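Local coordinates for protein fatty acid synthase 1, isoform A (Drosophila melanogaster, PDB 6FN6) that probably carries out the dehydration and NADPH-dependent reduction steps of fatty acid chain elongation, as the modifying region of a multifunctional synthase, at residues G28-L40 with F65-F79. Sequence-based numbering, arbitrary orientation.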
loop_
_atom_site.group_PDB
_atom_site.type_symbol
_atom_site.label_atom_id
_atom_site.label_comp_id
_atom_site.label_asym_id
_atom_site.label_seq_id
_atom_site.Cartn_x
_atom_site.Cartn_y
_atom_site.Cartn_z
ATOM N N GLY A 28 17.971 -25.536 18.930
ATOM C CA GLY A 28 19.382 -25.860 19.054
ATOM C C GLY A 28 20.341 -24.730 18.738
ATOM O O GLY A 28 21.529 -24.959 18.517
ATOM N N ARG A 29 19.832 -23.504 18.716
ATOM C CA ARG A 29 20.679 -22.344 18.472
ATOM C C ARG A 29 20.196 -21.118 19.247
ATOM O O ARG A 29 19.000 -20.961 19.501
ATOM C CB ARG A 29 20.733 -22.044 16.967
ATOM C CG ARG A 29 19.411 -22.278 16.230
ATOM C CD ARG A 29 19.542 -22.111 14.719
ATOM N NE ARG A 29 18.304 -22.493 14.033
ATOM C CZ ARG A 29 17.302 -21.666 13.737
ATOM N NH1 ARG A 29 17.370 -20.379 14.053
ATOM N NH2 ARG A 29 16.227 -22.132 13.116
ATOM N N ILE A 30 21.138 -20.263 19.634
ATOM C CA ILE A 30 20.814 -19.051 20.377
ATOM C C ILE A 30 20.296 -17.992 19.409
ATOM O O ILE A 30 20.973 -17.641 18.442
ATOM C CB ILE A 30 22.035 -18.526 21.163
ATOM C CG1 ILE A 30 22.524 -19.583 22.157
ATOM C CG2 ILE A 30 21.689 -17.224 21.889
ATOM C CD1 ILE A 30 23.858 -19.256 22.808
ATOM N N LEU A 31 19.103 -17.474 19.685
ATOM C CA LEU A 31 18.518 -16.416 18.869
ATOM C C LEU A 31 18.355 -15.145 19.681
ATOM O O LEU A 31 17.837 -15.179 20.799
ATOM C CB LEU A 31 17.157 -16.841 18.320
ATOM C CG LEU A 31 17.158 -17.536 16.963
ATOM C CD1 LEU A 31 17.827 -18.892 17.081
ATOM C CD2 LEU A 31 15.739 -17.666 16.441
ATOM N N PHE A 32 18.790 -14.020 19.122
ATOM C CA PHE A 32 18.557 -12.750 19.786
ATOM C C PHE A 32 17.056 -12.510 19.795
ATOM O O PHE A 32 16.438 -12.430 18.734
ATOM C CB PHE A 32 19.280 -11.596 19.102
ATOM C CG PHE A 32 19.375 -10.368 19.960
ATOM C CD1 PHE A 32 20.261 -10.324 21.023
ATOM C CD2 PHE A 32 18.563 -9.270 19.724
ATOM C CE1 PHE A 32 20.349 -9.205 21.826
ATOM C CE2 PHE A 32 18.646 -8.146 20.523
ATOM C CZ PHE A 32 19.539 -8.113 21.577
ATOM N N PRO A 33 16.461 -12.393 20.992
ATOM C CA PRO A 33 15.000 -12.338 21.059
ATOM C C PRO A 33 14.410 -11.091 20.418
ATOM O O PRO A 33 15.008 -10.019 20.467
ATOM C CB PRO A 33 14.722 -12.352 22.563
ATOM C CG PRO A 33 15.939 -11.755 23.170
ATOM C CD PRO A 33 17.079 -12.211 22.317
ATOM N N ALA A 34 13.234 -11.247 19.823
ATOM C CA ALA A 34 12.495 -10.128 19.264
ATOM C C ALA A 34 12.352 -9.035 20.318
ATOM O O ALA A 34 12.490 -7.846 20.028
ATOM C CB ALA A 34 11.137 -10.589 18.775
ATOM N N THR A 35 12.078 -9.457 21.547
ATOM C CA THR A 35 11.911 -8.542 22.666
ATOM C C THR A 35 13.236 -7.895 23.052
ATOM O O THR A 35 13.264 -6.844 23.695
ATOM C CB THR A 35 11.335 -9.268 23.888
ATOM O OG1 THR A 35 12.256 -10.278 24.318
ATOM C CG2 THR A 35 10.004 -9.913 23.539
ATOM N N GLY A 36 14.333 -8.525 22.654
ATOM C CA GLY A 36 15.647 -7.943 22.841
ATOM C C GLY A 36 15.771 -6.670 22.030
ATOM O O GLY A 36 16.231 -5.642 22.527
ATOM N N TYR A 37 15.359 -6.748 20.769
ATOM C CA TYR A 37 15.372 -5.595 19.879
ATOM C C TYR A 37 14.525 -4.459 20.428
ATOM O O TYR A 37 14.953 -3.309 20.455
ATOM C CB TYR A 37 14.844 -5.982 18.505
ATOM C CG TYR A 37 15.774 -6.855 17.710
ATOM C CD1 TYR A 37 16.979 -6.368 17.230
ATOM C CD2 TYR A 37 15.435 -8.167 17.425
ATOM C CE1 TYR A 37 17.826 -7.173 16.492
ATOM C CE2 TYR A 37 16.263 -8.975 16.694
ATOM C CZ TYR A 37 17.458 -8.478 16.225
ATOM O OH TYR A 37 18.272 -9.307 15.492
ATOM N N MET A 38 13.321 -4.802 20.868
ATOM C CA MET A 38 12.388 -3.815 21.384
ATOM C C MET A 38 13.016 -3.074 22.555
ATOM O O MET A 38 12.898 -1.855 22.668
ATOM C CB MET A 38 11.084 -4.489 21.807
ATOM C CG MET A 38 10.388 -5.240 20.684
ATOM S SD MET A 38 8.993 -6.248 21.227
ATOM C CE MET A 38 7.998 -5.032 22.083
ATOM N N THR A 39 13.710 -3.812 23.414
ATOM C CA THR A 39 14.378 -3.222 24.567
ATOM C C THR A 39 15.486 -2.274 24.116
ATOM O O THR A 39 15.627 -1.182 24.658
ATOM C CB THR A 39 14.962 -4.307 25.493
ATOM O OG1 THR A 39 13.901 -5.134 25.982
ATOM C CG2 THR A 39 15.699 -3.682 26.677
ATOM N N LEU A 40 16.284 -2.705 23.142
ATOM C CA LEU A 40 17.355 -1.870 22.608
ATOM C C LEU A 40 16.803 -0.574 22.025
ATOM O O LEU A 40 17.340 0.505 22.272
ATOM C CB LEU A 40 18.145 -2.622 21.536
ATOM C CG LEU A 40 18.983 -3.826 21.979
ATOM C CD1 LEU A 40 19.785 -4.365 20.803
ATOM C CD2 LEU A 40 19.909 -3.479 23.143
ATOM N N PHE A 65 9.896 -7.895 12.452
ATOM C CA PHE A 65 11.124 -8.636 12.679
ATOM C C PHE A 65 11.482 -9.371 11.389
ATOM O O PHE A 65 10.968 -10.452 11.102
ATOM C CB PHE A 65 10.946 -9.584 13.864
ATOM C CG PHE A 65 10.446 -8.892 15.105
ATOM C CD1 PHE A 65 11.322 -8.225 15.947
ATOM C CD2 PHE A 65 9.096 -8.881 15.413
ATOM C CE1 PHE A 65 10.861 -7.573 17.078
ATOM C CE2 PHE A 65 8.632 -8.233 16.545
ATOM C CZ PHE A 65 9.516 -7.580 17.377
ATOM N N HIS A 66 12.360 -8.752 10.606
ATOM C CA HIS A 66 12.618 -9.179 9.233
ATOM C C HIS A 66 13.399 -10.485 9.132
ATOM O O HIS A 66 13.206 -11.249 8.186
ATOM C CB HIS A 66 13.353 -8.071 8.481
ATOM C CG HIS A 66 12.572 -6.797 8.392
ATOM N ND1 HIS A 66 11.727 -6.515 7.341
ATOM C CD2 HIS A 66 12.498 -5.735 9.230
ATOM C CE1 HIS A 66 11.170 -5.332 7.530
ATOM N NE2 HIS A 66 11.621 -4.839 8.671
ATOM N N ARG A 67 14.289 -10.734 10.088
ATOM C CA ARG A 67 15.066 -11.966 10.084
ATOM C C ARG A 67 15.556 -12.283 11.491
ATOM O O ARG A 67 15.613 -11.405 12.352
ATOM C CB ARG A 67 16.257 -11.863 9.128
ATOM C CG ARG A 67 17.243 -10.746 9.443
ATOM C CD ARG A 67 18.498 -10.882 8.590
ATOM N NE ARG A 67 19.586 -10.015 9.032
ATOM C CZ ARG A 67 20.350 -10.247 10.096
ATOM N NH1 ARG A 67 20.150 -11.324 10.845
ATOM N NH2 ARG A 67 21.318 -9.401 10.414
ATOM N N ALA A 68 15.922 -13.539 11.715
ATOM C CA ALA A 68 16.428 -13.964 13.011
ATOM C C ALA A 68 17.911 -13.643 13.140
ATOM O O ALA A 68 18.643 -13.642 12.150
ATOM C CB ALA A 68 16.191 -15.454 13.213
ATOM N N THR A 69 18.345 -13.368 14.366
ATOM C CA THR A 69 19.756 -13.130 14.645
ATOM C C THR A 69 20.289 -14.286 15.471
ATOM O O THR A 69 19.869 -14.499 16.610
ATOM C CB THR A 69 20.007 -11.809 15.405
ATOM O OG1 THR A 69 19.341 -10.724 14.743
ATOM C CG2 THR A 69 21.494 -11.507 15.485
ATOM N N ILE A 70 21.211 -15.035 14.882
ATOM C CA ILE A 70 21.788 -16.195 15.532
ATOM C C ILE A 70 23.082 -15.761 16.204
ATOM O O ILE A 70 23.869 -15.015 15.620
ATOM C CB ILE A 70 22.021 -17.332 14.526
ATOM C CG1 ILE A 70 20.675 -17.841 14.005
ATOM C CG2 ILE A 70 22.816 -18.469 15.170
ATOM C CD1 ILE A 70 20.780 -18.896 12.912
ATOM N N LEU A 71 23.293 -16.218 17.435
ATOM C CA LEU A 71 24.515 -15.901 18.162
ATOM C C LEU A 71 25.263 -17.187 18.489
ATOM O O LEU A 71 24.649 -18.223 18.743
ATOM C CB LEU A 71 24.197 -15.133 19.448
ATOM C CG LEU A 71 23.139 -14.029 19.354
ATOM C CD1 LEU A 71 22.911 -13.393 20.719
ATOM C CD2 LEU A 71 23.527 -12.971 18.328
ATOM N N ASN A 72 26.591 -17.113 18.476
ATOM C CA ASN A 72 27.436 -18.242 18.855
ATOM C C ASN A 72 27.743 -18.201 20.351
ATOM O O ASN A 72 27.043 -17.538 21.114
ATOM C CB ASN A 72 28.728 -18.234 18.036
ATOM C CG ASN A 72 28.471 -18.314 16.542
ATOM O OD1 ASN A 72 28.916 -17.458 15.776
ATOM N ND2 ASN A 72 27.746 -19.345 16.120
ATOM N N LYS A 73 28.770 -18.933 20.776
ATOM C CA LYS A 73 29.175 -18.910 22.178
ATOM C C LYS A 73 29.908 -17.612 22.503
ATOM O O LYS A 73 29.528 -16.893 23.427
ATOM C CB LYS A 73 30.072 -20.107 22.499
ATOM C CG LYS A 73 30.571 -20.134 23.934
ATOM C CD LYS A 73 31.119 -21.501 24.309
ATOM C CE LYS A 73 31.520 -21.555 25.774
ATOM N NZ LYS A 73 32.006 -22.903 26.174
ATOM N N ASN A 74 30.956 -17.316 21.740
ATOM C CA ASN A 74 31.680 -16.059 21.897
ATOM C C ASN A 74 30.716 -14.905 21.631
ATOM O O ASN A 74 30.596 -13.983 22.438
ATOM C CB ASN A 74 32.901 -16.003 20.970
ATOM C CG ASN A 74 32.564 -16.334 19.527
ATOM O OD1 ASN A 74 31.946 -17.358 19.240
ATOM N ND2 ASN A 74 32.991 -15.473 18.608
ATOM N N ALA A 75 30.030 -14.978 20.495
ATOM C CA ALA A 75 28.939 -14.062 20.168
ATOM C C ALA A 75 29.259 -12.590 20.406
ATOM O O ALA A 75 28.685 -11.967 21.299
ATOM C CB ALA A 75 27.702 -14.439 20.958
ATOM N N VAL A 76 30.171 -12.035 19.615
ATOM C CA VAL A 76 30.332 -10.589 19.576
ATOM C C VAL A 76 29.553 -10.085 18.359
ATOM O O VAL A 76 29.932 -10.322 17.212
ATOM C CB VAL A 76 31.830 -10.171 19.560
ATOM C CG1 VAL A 76 32.543 -10.623 18.281
ATOM C CG2 VAL A 76 31.958 -8.665 19.751
ATOM N N VAL A 77 28.430 -9.424 18.628
ATOM C CA VAL A 77 27.535 -8.964 17.574
ATOM C C VAL A 77 27.218 -7.490 17.785
ATOM O O VAL A 77 26.988 -7.049 18.911
ATOM C CB VAL A 77 26.246 -9.810 17.529
ATOM C CG1 VAL A 77 25.571 -9.821 18.887
ATOM C CG2 VAL A 77 25.292 -9.286 16.463
ATOM N N LYS A 78 27.199 -6.738 16.690
ATOM C CA LYS A 78 26.989 -5.300 16.752
ATOM C C LYS A 78 25.637 -4.906 16.164
ATOM O O LYS A 78 25.337 -5.229 15.014
ATOM C CB LYS A 78 28.120 -4.587 16.006
ATOM C CG LYS A 78 29.496 -4.881 16.592
ATOM C CD LYS A 78 30.583 -3.972 16.046
ATOM C CE LYS A 78 31.914 -4.260 16.732
ATOM N NZ LYS A 78 33.010 -3.356 16.285
ATOM N N PHE A 79 24.827 -4.209 16.955
ATOM C CA PHE A 79 23.539 -3.711 16.478
ATOM C C PHE A 79 23.610 -2.210 16.206
ATOM O O PHE A 79 24.069 -1.437 17.047
ATOM C CB PHE A 79 22.426 -3.999 17.490
ATOM C CG PHE A 79 22.169 -5.464 17.722
ATOM C CD1 PHE A 79 21.636 -6.259 16.720
ATOM C CD2 PHE A 79 22.442 -6.041 18.951
ATOM C CE1 PHE A 79 21.392 -7.607 16.938
ATOM C CE2 PHE A 79 22.200 -7.385 19.173
ATOM C CZ PHE A 79 21.674 -8.168 18.165
#
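F32 N donates to T69 O in the carbonyl plane, nearly straight at 2.8 Å, and the CA-H of L31 makes a weaker contact with the same oxygen. Two residues on, L71 N donates to I30 O at 2.9 Å; the short segments 29-31 and 70-71 pair weakly and antiparallel, while L31 CD2 rests on A68 CB. F32 swings its ring anti to the backbone N (chi1 -164°), into the core of the N-terminal hotdog fold. There F79 CZ, from strand 76-83, stands over the centre of one face of the F32 ring, the planes tilted by 41°, and P33 CD lies toward the rim of the opposite face. L71 CD1 meets the F32 edge. F32 CD2 lies over the centre of a Y37 face. Y37, on helix 34-48, turns an edge toward the face of F79, centroids 5.5 Å apart, and L40 CD1 packs on F79 CD2 at 3.6 Å. With an alanine at F32, F79 CZ would probably lose the ring it presses on, and the Y37 face the ring edge above it. A34 CB makes a CH-pi contact over the F65 face, 3.6 Å from its centroid, with M38 SD at the edge. The sound polar bonds here run between backbone atoms, while apolar and aromatic contacts seat the helix; since L31 O also bonds ND1 of H24, the predicted dehydratase proton acceptor, this pairing probably helps position that histidine.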